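Local coordinates for lipoprotein, putative (Bacillus anthracis, PDB 4O4A) that is a putative lipoprotein of unknown function that may bind lipid, at residues D29-Y38 / E57-D68; I43-L54 / G69-M78. One frame throughout, in Å; residues are numbered along the deposited sequence.

Interaction 1 of 2, residues D29-Y38 / E57-D68; sequences DTIYLIPEEY and EEEFSVVTFAAD
From Asp29 to Leu33 and from Ser61 to Phe65 the two segments run parallel, with the axes of strands 30-35 and 60-64 inclined by 20° and 4.5 Å apart at their closest, and five backbone hydrogen bonds alternate between them. Leu33 N to Val63 O, at 2.7 Å, belongs to this series, and Phe65 N to Leu33 O, at 3.0 Å, ends it. The side chains sort onto two faces. On one, Ile31 crosses Phe60 at about a right angle, its CG1 lying 3.6 Å from Phe60 CD2; this branch sits beside the backbone N (chi1 -73°), which carries it back toward the ring. Further along, Leu33 CD1 reaches Val62 CG1 at 3.6 Å and also touches Thr64 OG1. The other face holds Tyr32 and Val63 side by side, pointing the same way, with Tyr32 CD1 3.8 Å from Val63 CB, while Thr30 CG2 lies over the rim of the tyrosine ring. Phe65 continues this surface: its CE2 meets Tyr32 CD1, its CD2 lies 3.9 Å from Ile34 CG1, and Leu33 O sits at its ring edge. Pro35 CD packs across Phe65 CB. Strand 30-35 is central in its sheet, bonded on its other edge to strand 86-90, whose Tyr88 touches Ile31 and Leu33, whereas Val63 and Phe65 face strands 40-45 and 70-72.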
loop_
_atom_site.group_PDB
_atom_site.type_symbol
_atom_site.label_atom_id
_atom_site.label_comp_id
_atom_site.label_asym_id
_atom_site.label_seq_id
_atom_site.Cartn_x
_atom_site.Cartn_y
_atom_site.Cartn_z
ATOM N N ASP B 29 -23.757 -17.989 -28.771
ATOM C CA ASP B 29 -25.039 -17.386 -28.484
ATOM C C ASP B 29 -25.266 -17.010 -27.034
ATOM O O ASP B 29 -26.158 -17.568 -26.388
ATOM C CB ASP B 29 -26.125 -18.372 -28.889
ATOM C CG ASP B 29 -26.049 -18.758 -30.324
ATOM O OD1 ASP B 29 -25.570 -17.938 -31.138
ATOM O OD2 ASP B 29 -26.504 -19.875 -30.651
ATOM N N THR B 30 -24.457 -16.101 -26.502
ATOM C CA THR B 30 -24.669 -15.641 -25.138
ATOM C C THR B 30 -24.709 -14.112 -25.063
ATOM O O THR B 30 -23.918 -13.430 -25.696
ATOM C CB THR B 30 -23.601 -16.165 -24.182
ATOM O OG1 THR B 30 -23.606 -17.587 -24.239
ATOM C CG2 THR B 30 -23.892 -15.712 -22.744
ATOM N N ILE B 31 -25.643 -13.609 -24.266
ATOM C CA ILE B 31 -25.806 -12.194 -24.029
ATOM C C ILE B 31 -25.448 -11.949 -22.581
ATOM O O ILE B 31 -25.980 -12.620 -21.695
ATOM C CB ILE B 31 -27.261 -11.759 -24.238
ATOM C CG1 ILE B 31 -27.596 -11.764 -25.720
ATOM C CG2 ILE B 31 -27.485 -10.361 -23.691
ATOM C CD1 ILE B 31 -29.045 -11.444 -26.023
ATOM N N TYR B 32 -24.546 -11.007 -22.340
ATOM C CA TYR B 32 -24.141 -10.683 -20.984
ATOM C C TYR B 32 -24.693 -9.323 -20.620
ATOM O O TYR B 32 -24.455 -8.357 -21.325
ATOM C CB TYR B 32 -22.618 -10.667 -20.863
ATOM C CG TYR B 32 -21.981 -12.005 -21.113
ATOM C CD1 TYR B 32 -21.779 -12.902 -20.075
ATOM C CD2 TYR B 32 -21.592 -12.390 -22.393
ATOM C CE1 TYR B 32 -21.185 -14.138 -20.307
ATOM C CE2 TYR B 32 -21.013 -13.624 -22.641
ATOM C CZ TYR B 32 -20.807 -14.491 -21.595
ATOM O OH TYR B 32 -20.225 -15.707 -21.833
ATOM N N LEU B 33 -25.428 -9.260 -19.516
ATOM C CA LEU B 33 -25.988 -8.008 -19.036
ATOM C C LEU B 33 -25.240 -7.584 -17.790
ATOM O O LEU B 33 -25.283 -8.267 -16.769
ATOM C CB LEU B 33 -27.458 -8.183 -18.716
ATOM C CG LEU B 33 -28.282 -8.736 -19.871
ATOM C CD1 LEU B 33 -29.735 -8.880 -19.458
ATOM C CD2 LEU B 33 -28.172 -7.848 -21.099
ATOM N N ILE B 34 -24.527 -6.470 -17.889
ATOM C CA ILE B 34 -23.754 -5.950 -16.787
ATOM C C ILE B 34 -24.410 -4.687 -16.207
ATOM O O ILE B 34 -24.831 -3.803 -16.946
ATOM C CB ILE B 34 -22.326 -5.532 -17.242
ATOM C CG1 ILE B 34 -21.501 -6.712 -17.743
ATOM C CG2 ILE B 34 -21.568 -4.909 -16.086
ATOM C CD1 ILE B 34 -21.814 -7.148 -19.143
ATOM N N PRO B 35 -24.489 -4.586 -14.881
ATOM C CA PRO B 35 -25.006 -3.333 -14.334
ATOM C C PRO B 35 -24.123 -2.177 -14.797
ATOM O O PRO B 35 -22.905 -2.255 -14.690
ATOM C CB PRO B 35 -24.900 -3.548 -12.829
ATOM C CG PRO B 35 -25.088 -5.013 -12.668
ATOM C CD PRO B 35 -24.383 -5.629 -13.851
ATOM N N GLU B 36 -24.736 -1.115 -15.302
ATOM C CA GLU B 36 -23.986 0.020 -15.865
ATOM C C GLU B 36 -22.923 0.636 -14.968
ATOM O O GLU B 36 -21.901 1.112 -15.457
ATOM C CB GLU B 36 -24.945 1.123 -16.295
ATOM C CG GLU B 36 -25.693 1.781 -15.157
ATOM C CD GLU B 36 -26.650 2.844 -15.639
ATOM O OE1 GLU B 36 -26.751 3.042 -16.873
ATOM O OE2 GLU B 36 -27.309 3.475 -14.779
ATOM N N GLU B 37 -23.168 0.639 -13.666
ATOM C CA GLU B 37 -22.224 1.234 -12.737
ATOM C C GLU B 37 -21.055 0.320 -12.378
ATOM O O GLU B 37 -20.062 0.784 -11.814
ATOM C CB GLU B 37 -22.945 1.749 -11.465
ATOM C CG GLU B 37 -23.821 0.735 -10.709
ATOM C CD GLU B 37 -25.206 0.498 -11.335
ATOM O OE1 GLU B 37 -25.585 -0.682 -11.534
ATOM O OE2 GLU B 37 -25.915 1.486 -11.636
ATOM N N TYR B 38 -21.143 -0.962 -12.727
ATOM C CA TYR B 38 -20.081 -1.908 -12.375
ATOM C C TYR B 38 -18.856 -1.853 -13.264
ATOM O O TYR B 38 -18.938 -1.617 -14.474
ATOM C CB TYR B 38 -20.595 -3.334 -12.382
ATOM C CG TYR B 38 -19.582 -4.318 -11.832
ATOM C CD1 TYR B 38 -19.446 -4.503 -10.449
ATOM C CD2 TYR B 38 -18.760 -5.056 -12.675
ATOM C CE1 TYR B 38 -18.525 -5.390 -9.931
ATOM C CE2 TYR B 38 -17.839 -5.946 -12.163
ATOM C CZ TYR B 38 -17.735 -6.106 -10.789
ATOM O OH TYR B 38 -16.836 -6.977 -10.274
ATOM N N GLU B 57 -33.485 -15.626 -25.106
ATOM C CA GLU B 57 -34.061 -14.594 -25.954
ATOM C C GLU B 57 -33.649 -14.936 -27.345
ATOM O O GLU B 57 -32.482 -14.803 -27.701
ATOM C CB GLU B 57 -33.540 -13.230 -25.600
ATOM C CG GLU B 57 -33.989 -12.747 -24.245
ATOM C CD GLU B 57 -33.495 -11.349 -23.962
ATOM O OE1 GLU B 57 -32.897 -10.726 -24.884
ATOM O OE2 GLU B 57 -33.699 -10.881 -22.824
ATOM N N GLU B 58 -34.604 -15.394 -28.130
ATOM C CA GLU B 58 -34.320 -15.846 -29.462
ATOM C C GLU B 58 -33.397 -17.076 -29.350
ATOM O O GLU B 58 -33.757 -18.082 -28.752
ATOM C CB GLU B 58 -33.741 -14.708 -30.338
ATOM C CG GLU B 58 -34.743 -13.561 -30.560
ATOM C CD GLU B 58 -34.318 -12.458 -31.542
ATOM O OE1 GLU B 58 -34.985 -12.357 -32.595
ATOM O OE2 GLU B 58 -33.348 -11.695 -31.289
ATOM N N GLU B 59 -32.204 -16.979 -29.887
ATOM C CA GLU B 59 -31.268 -18.088 -29.877
ATOM C C GLU B 59 -30.169 -17.904 -28.822
ATOM O O GLU B 59 -29.328 -18.776 -28.641
ATOM C CB GLU B 59 -30.645 -18.189 -31.265
ATOM C CG GLU B 59 -29.998 -16.880 -31.722
ATOM C CD GLU B 59 -29.697 -16.865 -33.209
ATOM O OE1 GLU B 59 -29.770 -17.950 -33.830
ATOM O OE2 GLU B 59 -29.397 -15.775 -33.758
ATOM N N PHE B 60 -30.197 -16.775 -28.118
ATOM C CA PHE B 60 -29.189 -16.448 -27.111
ATOM C C PHE B 60 -29.558 -16.800 -25.685
ATOM O O PHE B 60 -30.722 -16.732 -25.317
ATOM C CB PHE B 60 -28.938 -14.961 -27.134
ATOM C CG PHE B 60 -28.285 -14.474 -28.383
ATOM C CD1 PHE B 60 -29.017 -14.290 -29.534
ATOM C CD2 PHE B 60 -26.940 -14.154 -28.385
ATOM C CE1 PHE B 60 -28.413 -13.812 -30.686
ATOM C CE2 PHE B 60 -26.327 -13.681 -29.533
ATOM C CZ PHE B 60 -27.067 -13.514 -30.684
ATOM N N SER B 61 -28.549 -17.161 -24.889
ATOM C CA SER B 61 -28.734 -17.433 -23.469
ATOM C C SER B 61 -28.406 -16.113 -22.832
ATOM O O SER B 61 -27.550 -15.387 -23.327
ATOM C CB SER B 61 -27.779 -18.511 -22.961
ATOM O OG SER B 61 -27.996 -19.744 -23.610
ATOM N N VAL B 62 -29.070 -15.779 -21.741
ATOM C CA VAL B 62 -28.859 -14.467 -21.134
ATOM C C VAL B 62 -28.284 -14.557 -19.744
ATOM O O VAL B 62 -28.908 -15.103 -18.854
ATOM C CB VAL B 62 -30.178 -13.678 -21.051
ATOM C CG1 VAL B 62 -29.926 -12.261 -20.555
ATOM C CG2 VAL B 62 -30.853 -13.629 -22.406
ATOM N N VAL B 63 -27.093 -13.993 -19.575
ATOM C CA VAL B 63 -26.432 -13.955 -18.291
ATOM C C VAL B 63 -26.630 -12.577 -17.717
ATOM O O VAL B 63 -26.231 -11.591 -18.323
ATOM C CB VAL B 63 -24.927 -14.227 -18.398
ATOM C CG1 VAL B 63 -24.251 -13.981 -17.055
ATOM C CG2 VAL B 63 -24.671 -15.648 -18.862
ATOM N N THR B 64 -27.255 -12.516 -16.548
ATOM C CA THR B 64 -27.495 -11.261 -15.860
ATOM C C THR B 64 -26.646 -11.236 -14.627
ATOM O O THR B 64 -26.813 -12.067 -13.740
ATOM C CB THR B 64 -28.956 -11.113 -15.435
ATOM O OG1 THR B 64 -29.776 -10.989 -16.598
ATOM C CG2 THR B 64 -29.133 -9.879 -14.595
ATOM N N PHE B 65 -25.711 -10.302 -14.576
ATOM C CA PHE B 65 -24.846 -10.195 -13.427
ATOM C C PHE B 65 -25.531 -9.421 -12.334
ATOM O O PHE B 65 -26.279 -8.496 -12.586
ATOM C CB PHE B 65 -23.516 -9.512 -13.784
ATOM C CG PHE B 65 -22.624 -10.349 -14.651
ATOM C CD1 PHE B 65 -21.919 -11.413 -14.109
ATOM C CD2 PHE B 65 -22.482 -10.075 -16.005
ATOM C CE1 PHE B 65 -21.096 -12.203 -14.900
ATOM C CE2 PHE B 65 -21.658 -10.856 -16.807
ATOM C CZ PHE B 65 -20.964 -11.922 -16.253
ATOM N N ALA B 66 -25.251 -9.808 -11.105
ATOM C CA ALA B 66 -25.761 -9.098 -9.972
ATOM C C ALA B 66 -24.881 -7.850 -9.800
ATOM O O ALA B 66 -23.862 -7.688 -10.479
ATOM C CB ALA B 66 -25.691 -9.976 -8.739
ATOM N N ALA B 67 -25.250 -6.987 -8.862
ATOM C CA ALA B 67 -24.492 -5.759 -8.611
ATOM C C ALA B 67 -23.003 -5.991 -8.304
ATOM O O ALA B 67 -22.179 -5.122 -8.582
ATOM C CB ALA B 67 -25.142 -4.976 -7.491
ATOM N N ASP B 68 -22.660 -7.151 -7.740
ATOM C CA ASP B 68 -21.262 -7.453 -7.406
ATOM C C ASP B 68 -20.508 -8.116 -8.563
ATOM O O ASP B 68 -19.391 -8.593 -8.378
ATOM C CB ASP B 68 -21.166 -8.334 -6.150
ATOM C CG ASP B 68 -21.660 -9.756 -6.381
ATOM O OD1 ASP B 68 -22.312 -10.020 -7.421
ATOM O OD2 ASP B 68 -21.399 -10.619 -5.512
#

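Interaction 2 of 2, residues I43-L54 / G69-M78; sequences IVVYNVPGAELL and GTAVTSTKNM
Gly69 O receives Ile43 N at 3.1 Å, opening a parallel pairing in which the directions of residues 43-45 of strand 40-45 and of strand 70-72 differ by only 9°. Ala71 then bonds through both its N and its O, to Ile43 O and Val45 N. Val72 turns to the face it shares with Ile43 and Val45, where its side chain crosses that of Val48 at about a right angle, its CG1 meeting Val48 CG1 at 3.6 Å; Ala51 CB touches the same methyl. Thr73 N makes the last bond of the parallel pattern, to Val45 O; beyond it the partners are loop residues. The Thr73 hydroxyl, swung opposite the backbone N (chi1 -178°), donates to Glu52 O at 2.6 Å, in the carbonyl plane and on a lone pair. That carbonyl takes a second bond from Ser74 N, which comes at 3.0 Å from above the plane. Thr73 O accepts Val48 N, and the threonine methyl CG2 touches Tyr46 CD2. Ser74 OG reaches Ala51 O at 2.6 Å, also well out of the carbonyl plane. Thr75 bonds twice across the contact: OG1 takes Leu54 N and O takes Asn47 N, each at 2.9 Å, the same carbonyl O lying at the edge of the Tyr46 ring. Beyond Lys76 the chain passes over one face of that ring, with the N of selenomethionine Met78 3.6 Å above its centre. Thr75 N bonds back to Thr73 OG1, an ST turn just after edge strand 70-72 of the mixed sheet, which the bonds of residues 73-75 join to the 46-54 loop.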
loop_
_atom_site.group_PDB
_atom_site.type_symbol
_atom_site.label_atom_id
_atom_site.label_comp_id
_atom_site.label_asym_id
_atom_site.label_seq_id
_atom_site.Cartn_x
_atom_site.Cartn_y
_atom_site.Cartn_z
ATOM N N ILE B 43 -17.716 -12.952 -12.881
ATOM C CA ILE B 43 -17.680 -14.382 -12.752
ATOM C C ILE B 43 -19.052 -14.984 -12.995
ATOM O O ILE B 43 -20.062 -14.499 -12.488
ATOM C CB ILE B 43 -17.192 -14.805 -11.362
ATOM C CG1 ILE B 43 -15.807 -14.214 -11.075
ATOM C CG2 ILE B 43 -17.151 -16.315 -11.269
ATOM C CD1 ILE B 43 -15.222 -14.566 -9.720
ATOM N N VAL B 44 -19.063 -16.046 -13.792
ATOM C CA VAL B 44 -20.274 -16.789 -14.071
ATOM C C VAL B 44 -20.002 -18.197 -13.616
ATOM O O VAL B 44 -18.969 -18.774 -13.976
ATOM C CB VAL B 44 -20.600 -16.835 -15.564
ATOM C CG1 VAL B 44 -21.904 -17.589 -15.781
ATOM C CG2 VAL B 44 -20.722 -15.436 -16.129
ATOM N N VAL B 45 -20.886 -18.756 -12.809
ATOM C CA VAL B 45 -20.695 -20.125 -12.341
ATOM C C VAL B 45 -21.884 -20.942 -12.778
ATOM O O VAL B 45 -23.026 -20.566 -12.531
ATOM C CB VAL B 45 -20.546 -20.209 -10.829
ATOM C CG1 VAL B 45 -20.308 -21.659 -10.408
ATOM C CG2 VAL B 45 -19.401 -19.332 -10.363
ATOM N N TYR B 46 -21.603 -22.059 -13.430
ATOM C CA TYR B 46 -22.645 -22.918 -13.959
ATOM C C TYR B 46 -22.868 -24.168 -13.120
ATOM O O TYR B 46 -22.121 -24.466 -12.180
ATOM C CB TYR B 46 -22.269 -23.349 -15.381
ATOM C CG TYR B 46 -22.232 -22.217 -16.391
ATOM C CD1 TYR B 46 -21.127 -21.391 -16.489
ATOM C CD2 TYR B 46 -23.293 -22.005 -17.260
ATOM C CE1 TYR B 46 -21.091 -20.361 -17.411
ATOM C CE2 TYR B 46 -23.269 -20.987 -18.187
ATOM C CZ TYR B 46 -22.161 -20.165 -18.255
ATOM O OH TYR B 46 -22.125 -19.161 -19.195
ATOM N N ASN B 47 -23.925 -24.886 -13.479
ATOM C CA ASN B 47 -24.280 -26.132 -12.845
ATOM C C ASN B 47 -24.485 -26.003 -11.339
ATOM O O ASN B 47 -24.173 -26.909 -10.589
ATOM C CB ASN B 47 -23.212 -27.174 -13.143
ATOM C CG ASN B 47 -23.684 -28.573 -12.865
ATOM O OD1 ASN B 47 -24.850 -28.904 -13.083
ATOM N ND2 ASN B 47 -22.783 -29.409 -12.392
ATOM N N VAL B 48 -25.030 -24.872 -10.911
ATOM C CA VAL B 48 -25.322 -24.646 -9.504
ATOM C C VAL B 48 -26.781 -25.028 -9.271
ATOM O O VAL B 48 -27.690 -24.333 -9.731
ATOM C CB VAL B 48 -25.118 -23.178 -9.127
ATOM C CG1 VAL B 48 -25.450 -22.944 -7.659
ATOM C CG2 VAL B 48 -23.689 -22.763 -9.424
ATOM N N PRO B 49 -27.018 -26.122 -8.550
ATOM C CA PRO B 49 -28.397 -26.553 -8.338
ATOM C C PRO B 49 -29.176 -25.583 -7.463
ATOM O O PRO B 49 -28.637 -25.052 -6.494
ATOM C CB PRO B 49 -28.241 -27.905 -7.638
ATOM C CG PRO B 49 -26.926 -27.811 -6.934
ATOM C CD PRO B 49 -26.057 -26.926 -7.778
ATOM N N GLY B 50 -30.439 -25.360 -7.813
ATOM C CA GLY B 50 -31.293 -24.439 -7.073
ATOM C C GLY B 50 -31.270 -23.069 -7.713
ATOM O O GLY B 50 -32.206 -22.288 -7.561
ATOM N N ALA B 51 -30.200 -22.773 -8.445
ATOM C CA ALA B 51 -30.085 -21.493 -9.127
ATOM C C ALA B 51 -31.002 -21.464 -10.337
ATOM O O ALA B 51 -31.458 -22.498 -10.819
ATOM C CB ALA B 51 -28.655 -21.248 -9.561
ATOM N N GLU B 52 -31.268 -20.266 -10.825
ATOM C CA GLU B 52 -32.126 -20.115 -11.973
ATOM C C GLU B 52 -31.381 -20.534 -13.223
ATOM O O GLU B 52 -30.159 -20.482 -13.280
ATOM C CB GLU B 52 -32.631 -18.676 -12.072
ATOM C CG GLU B 52 -33.466 -18.247 -10.868
ATOM C CD GLU B 52 -34.712 -19.113 -10.636
ATOM O OE1 GLU B 52 -35.441 -19.403 -11.623
ATOM O OE2 GLU B 52 -34.977 -19.482 -9.458
ATOM N N LEU B 53 -32.133 -20.979 -14.212
ATOM C CA LEU B 53 -31.583 -21.414 -15.469
ATOM C C LEU B 53 -31.422 -20.148 -16.290
ATOM O O LEU B 53 -32.086 -19.145 -16.025
ATOM C CB LEU B 53 -32.599 -22.357 -16.145
ATOM C CG LEU B 53 -32.138 -23.582 -16.905
ATOM C CD1 LEU B 53 -31.087 -24.312 -16.101
ATOM C CD2 LEU B 53 -33.302 -24.515 -17.229
ATOM N N LEU B 54 -30.529 -20.153 -17.270
ATOM C CA LEU B 54 -30.353 -18.953 -18.085
ATOM C C LEU B 54 -31.563 -18.755 -18.976
ATOM O O LEU B 54 -31.940 -19.660 -19.731
ATOM C CB LEU B 54 -29.079 -19.028 -18.925
ATOM C CG LEU B 54 -27.759 -19.055 -18.136
ATOM C CD1 LEU B 54 -26.576 -19.104 -19.093
ATOM C CD2 LEU B 54 -27.624 -17.857 -17.209
ATOM N N GLY B 69 -21.119 -8.172 -9.747
ATOM C CA GLY B 69 -20.457 -8.757 -10.919
ATOM C C GLY B 69 -20.387 -10.272 -10.920
ATOM O O GLY B 69 -19.528 -10.874 -11.544
ATOM N N THR B 70 -21.331 -10.879 -10.232
ATOM C CA THR B 70 -21.430 -12.314 -10.101
ATOM C C THR B 70 -22.696 -12.838 -10.737
ATOM O O THR B 70 -23.724 -12.170 -10.700
ATOM C CB THR B 70 -21.541 -12.606 -8.615
ATOM O OG1 THR B 70 -20.325 -12.215 -7.971
ATOM C CG2 THR B 70 -21.837 -14.043 -8.350
ATOM N N ALA B 71 -22.635 -14.039 -11.299
ATOM C CA ALA B 71 -23.812 -14.663 -11.892
ATOM C C ALA B 71 -23.742 -16.136 -11.625
ATOM O O ALA B 71 -22.740 -16.778 -11.896
ATOM C CB ALA B 71 -23.883 -14.405 -13.373
ATOM N N VAL B 72 -24.818 -16.663 -11.067
ATOM C CA VAL B 72 -24.905 -18.050 -10.683
ATOM C C VAL B 72 -26.067 -18.673 -11.414
ATOM O O VAL B 72 -27.139 -18.107 -11.420
ATOM C CB VAL B 72 -25.185 -18.110 -9.184
ATOM C CG1 VAL B 72 -25.433 -19.529 -8.723
ATOM C CG2 VAL B 72 -24.029 -17.492 -8.413
ATOM N N THR B 73 -25.867 -19.823 -12.041
ATOM C CA THR B 73 -26.962 -20.471 -12.762
ATOM C C THR B 73 -26.914 -21.974 -12.675
ATOM O O THR B 73 -25.856 -22.570 -12.468
ATOM C CB THR B 73 -26.977 -20.107 -14.265
ATOM O OG1 THR B 73 -28.100 -20.734 -14.911
ATOM C CG2 THR B 73 -25.688 -20.559 -14.941
ATOM N N SER B 74 -28.088 -22.574 -12.857
ATOM C CA SER B 74 -28.246 -24.018 -12.855
ATOM C C SER B 74 -28.065 -24.582 -14.265
ATOM O O SER B 74 -28.130 -25.782 -14.454
ATOM C CB SER B 74 -29.601 -24.401 -12.297
ATOM O OG SER B 74 -30.651 -23.741 -12.981
ATOM N N THR B 75 -27.856 -23.721 -15.261
ATOM C CA THR B 75 -27.606 -24.191 -16.615
ATOM C C THR B 75 -26.346 -25.045 -16.539
ATOM O O THR B 75 -25.365 -24.616 -15.968
ATOM C CB THR B 75 -27.437 -23.015 -17.590
ATOM O OG1 THR B 75 -28.675 -22.288 -17.673
ATOM C CG2 THR B 75 -27.047 -23.507 -18.971
ATOM N N LYS B 76 -26.394 -26.258 -17.094
ATOM C CA LYS B 76 -25.265 -27.196 -16.990
ATOM C C LYS B 76 -23.903 -26.634 -17.351
ATOM O O LYS B 76 -22.961 -26.790 -16.597
ATOM C CB LYS B 76 -25.536 -28.556 -17.682
ATOM C CG LYS B 76 -26.425 -29.458 -16.818
ATOM C CD LYS B 76 -26.476 -30.945 -17.186
ATOM C CE LYS B 76 -26.970 -31.223 -18.609
ATOM N NZ LYS B 76 -26.984 -32.684 -18.921
ATOM N N ASN B 77 -23.783 -25.966 -18.476
ATOM C CA ASN B 77 -22.484 -25.429 -18.844
ATOM C C ASN B 77 -22.622 -24.269 -19.801
ATOM O O ASN B 77 -23.725 -23.973 -20.285
ATOM C CB ASN B 77 -21.620 -26.543 -19.459
ATOM C CG ASN B 77 -20.133 -26.240 -19.417
ATOM O OD1 ASN B 77 -19.713 -25.101 -19.212
ATOM N ND2 ASN B 77 -19.323 -27.277 -19.550
HETATM N N MSE B 78 -21.501 -23.614 -20.063
HETATM C CA MSE B 78 -21.461 -22.536 -21.006
HETATM C C MSE B 78 -21.513 -23.128 -22.388
HETATM O O MSE B 78 -21.260 -24.320 -22.606
HETATM C CB MSE B 78 -20.212 -21.680 -20.802
HETATM C CG MSE B 78 -18.944 -22.374 -21.290
HETATM SE SE MSE B 78 -17.421 -21.856 -20.174
HETATM C CE MSE B 78 -16.929 -23.569 -19.353
#

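In the fold
The two contacts show how a pair of sheets can be built from interleaved segments. The chain order is 29-38, 43-54, 57-68, 69-78, so the contacts alternate: strand 30-35 leads to 40-45 and strand 60-64 to 70-72, each step passing from the five-stranded sheet to the four-stranded one. Interaction 1 lies in the first sheet and interaction 2 at an edge of the second, their centres about 12 Å apart. They meet where Phe65 CE1 lies 3.5 Å from Val44 CG2, near Ala71, and where Leu54 nears Val62. Phe65 and Leu54 thus join the sheets on one face of interaction 2, while helix 149-166 covers the opposite face at Ile43, Val45 and Thr70.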